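Local structure of Glyco_hydro_cc domain-containing protein (Pseudomonas viridiflava, 6UAV) at residues Trp161-Leu166 and Phe185-Thr190. The protein probably hydrolyses internal beta-1,3 linkages of glucans, as an endo-beta-1,3-glucanase of glycoside hydrolase family 128 with a TIM-barrel catalytic core. Numbering follows the deposited sequence.
Sequences WYDYGL and FANWHT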
loop_
_atom_site.group_PDB
_atom_site.type_symbol
_atom_site.label_atom_id
_atom_site.label_comp_id
_atom_site.label_asym_id
_atom_site.label_seq_id
_atom_site.Cartn_x
_atom_site.Cartn_y
_atom_site.Cartn_z
ATOM N N TRP A 161 1.895 -8.514 0.695
ATOM C CA TRP A 161 2.073 -9.968 0.566
ATOM C C TRP A 161 2.932 -10.247 -0.671
ATOM O O TRP A 161 2.633 -9.709 -1.736
ATOM C CB TRP A 161 0.723 -10.660 0.502
ATOM C CG TRP A 161 0.851 -12.095 0.874
ATOM C CD1 TRP A 161 0.702 -13.188 0.041
ATOM C CD2 TRP A 161 1.148 -12.603 2.182
ATOM N NE1 TRP A 161 0.895 -14.330 0.759
ATOM C CE2 TRP A 161 1.164 -14.010 2.071
ATOM C CE3 TRP A 161 1.356 -12.008 3.441
ATOM C CZ2 TRP A 161 1.448 -14.818 3.159
ATOM C CZ3 TRP A 161 1.654 -12.818 4.513
ATOM C CH2 TRP A 161 1.666 -14.212 4.374
ATOM N N TYR A 162 3.954 -11.074 -0.471
ATOM C CA TYR A 162 4.966 -11.442 -1.493
ATOM C C TYR A 162 4.994 -12.955 -1.790
ATOM O O TYR A 162 6.033 -13.524 -2.104
ATOM C CB TYR A 162 6.318 -10.924 -0.997
ATOM C CG TYR A 162 6.428 -9.428 -1.104
ATOM C CD1 TYR A 162 5.906 -8.613 -0.107
ATOM C CD2 TYR A 162 6.945 -8.819 -2.241
ATOM C CE1 TYR A 162 6.014 -7.232 -0.183
ATOM C CE2 TYR A 162 7.052 -7.443 -2.345
ATOM C CZ TYR A 162 6.570 -6.647 -1.313
ATOM O OH TYR A 162 6.703 -5.299 -1.427
ATOM N N ASP A 163 3.865 -13.656 -1.622
ATOM C CA ASP A 163 3.834 -15.137 -1.739
ATOM C C ASP A 163 2.477 -15.522 -2.281
ATOM O O ASP A 163 1.624 -14.670 -2.545
ATOM C CB ASP A 163 4.171 -15.831 -0.420
ATOM C CG ASP A 163 4.888 -17.160 -0.516
ATOM O OD1 ASP A 163 4.751 -17.828 -1.544
ATOM O OD2 ASP A 163 5.545 -17.523 0.465
ATOM N N TYR A 164 2.332 -16.819 -2.530
ATOM C CA TYR A 164 1.008 -17.396 -2.798
ATOM C C TYR A 164 0.103 -17.213 -1.568
ATOM O O TYR A 164 0.584 -16.862 -0.469
ATOM C CB TYR A 164 1.156 -18.887 -3.089
ATOM C CG TYR A 164 1.978 -19.184 -4.316
ATOM C CD1 TYR A 164 3.342 -19.359 -4.207
ATOM C CD2 TYR A 164 1.406 -19.296 -5.574
ATOM C CE1 TYR A 164 4.133 -19.628 -5.310
ATOM C CE2 TYR A 164 2.185 -19.584 -6.695
ATOM C CZ TYR A 164 3.556 -19.700 -6.570
ATOM O OH TYR A 164 4.346 -20.021 -7.643
ATOM N N GLY A 165 -1.201 -17.396 -1.797
ATOM C CA GLY A 165 -2.219 -17.389 -0.731
ATOM C C GLY A 165 -2.690 -16.013 -0.339
ATOM O O GLY A 165 -3.336 -15.901 0.776
ATOM N N LEU A 166 -2.471 -14.994 -1.156
ATOM C CA LEU A 166 -2.972 -13.660 -0.770
ATOM C C LEU A 166 -4.489 -13.688 -0.466
ATOM O O LEU A 166 -4.922 -13.123 0.562
ATOM C CB LEU A 166 -2.590 -12.637 -1.838
ATOM C CG LEU A 166 -3.275 -11.290 -1.723
ATOM C CD1 LEU A 166 -2.994 -10.605 -0.367
ATOM C CD2 LEU A 166 -2.814 -10.432 -2.846
ATOM N N PHE A 185 2.312 -5.827 -3.293
ATOM C CA PHE A 185 2.227 -7.258 -3.658
ATOM C C PHE A 185 3.042 -7.544 -4.900
ATOM O O PHE A 185 3.367 -6.666 -5.681
ATOM C CB PHE A 185 0.796 -7.749 -3.847
ATOM C CG PHE A 185 0.075 -7.275 -5.065
ATOM C CD1 PHE A 185 -0.222 -5.946 -5.245
ATOM C CD2 PHE A 185 -0.237 -8.172 -6.083
ATOM C CE1 PHE A 185 -0.880 -5.496 -6.380
ATOM C CE2 PHE A 185 -0.928 -7.740 -7.195
ATOM C CZ PHE A 185 -1.221 -6.404 -7.353
ATOM N N ALA A 186 3.455 -8.799 -4.950
ATOM C CA ALA A 186 4.188 -9.452 -6.050
ATOM C C ALA A 186 4.328 -10.885 -5.582
ATOM O O ALA A 186 4.088 -11.133 -4.367
ATOM C CB ALA A 186 5.515 -8.752 -6.221
ATOM N N ASN A 187 4.770 -11.814 -6.421
ATOM C CA ASN A 187 5.130 -13.129 -5.867
ATOM C C ASN A 187 6.636 -13.352 -5.901
ATOM O O ASN A 187 7.200 -13.480 -6.987
ATOM C CB ASN A 187 4.408 -14.257 -6.596
ATOM C CG ASN A 187 4.407 -15.544 -5.794
ATOM O OD1 ASN A 187 5.378 -15.844 -5.070
ATOM N ND2 ASN A 187 3.298 -16.274 -5.894
ATOM N N TRP A 188 7.243 -13.426 -4.721
ATOM C CA TRP A 188 8.695 -13.608 -4.517
ATOM C C TRP A 188 8.982 -14.971 -3.918
ATOM O O TRP A 188 10.065 -15.166 -3.345
ATOM C CB TRP A 188 9.211 -12.468 -3.636
ATOM C CG TRP A 188 9.255 -11.134 -4.321
ATOM C CD1 TRP A 188 8.640 -10.731 -5.478
ATOM C CD2 TRP A 188 9.923 -9.972 -3.802
ATOM N NE1 TRP A 188 8.926 -9.406 -5.737
ATOM C CE2 TRP A 188 9.742 -8.931 -4.734
ATOM C CE3 TRP A 188 10.712 -9.757 -2.664
ATOM C CZ2 TRP A 188 10.249 -7.645 -4.502
ATOM C CZ3 TRP A 188 11.284 -8.510 -2.484
ATOM C CH2 TRP A 188 11.045 -7.475 -3.384
ATOM N N HIS A 189 8.111 -15.963 -4.121
ATOM C CA HIS A 189 8.428 -17.335 -3.652
ATOM C C HIS A 189 9.799 -17.765 -4.185
ATOM O O HIS A 189 10.050 -17.631 -5.367
ATOM C CB HIS A 189 7.375 -18.327 -4.122
ATOM C CG HIS A 189 7.338 -19.588 -3.357
ATOM N ND1 HIS A 189 6.531 -19.675 -2.233
ATOM C CD2 HIS A 189 7.938 -20.788 -3.544
ATOM C CE1 HIS A 189 6.567 -20.925 -1.792
ATOM N NE2 HIS A 189 7.470 -21.648 -2.562
ATOM N N THR A 190 10.657 -18.252 -3.304
ATOM C CA THR A 190 12.072 -18.546 -3.594
ATOM C C THR A 190 12.404 -20.027 -3.332
ATOM O O THR A 190 13.312 -20.615 -4.005
ATOM C CB THR A 190 12.942 -17.591 -2.765
ATOM O OG1 THR A 190 12.682 -16.287 -3.291
ATOM C CG2 THR A 190 14.415 -17.932 -2.851
#
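At the C-terminal ends of two adjacent parallel strands of the TIM barrel, 156-161 and 180-185, the chain continues into two loops, their directions 45° apart. In TIM-barrel enzymes this end forms the active-site face, which these loops probably help shape. W161 and F185 pair as a parallel bridge; A186 N gives a weak bond to W161 O, followed by a firm one, W188 N to Y162 O at 2.9 Å. The side chains of Y162 and W188 lie alongside each other in a tilted edge-to-face pair, planes at 59°; Y162 CD2 sits 3.6 Å above the W188 ring, over its centre. Beyond them, H189 ND1 donates to D163 OD1 over 2.7 Å, on the syn side of the carboxylate, while Y164 N reaches the same oxygen from the anti side. The extended chi1 of N187 (-162°) carries ND2 to 3.3 Å above the centre of the Y164 ring, whose edge turns toward the H189 face, and lets OD1 accept from H189 N in an Asx turn. N187 ND2 also bonds to Q206 OE1, so the amide is held at both ends. With H189 NE2 also bonded to D193, the imidazole is gripped at both nitrogens, which fixes its rotation.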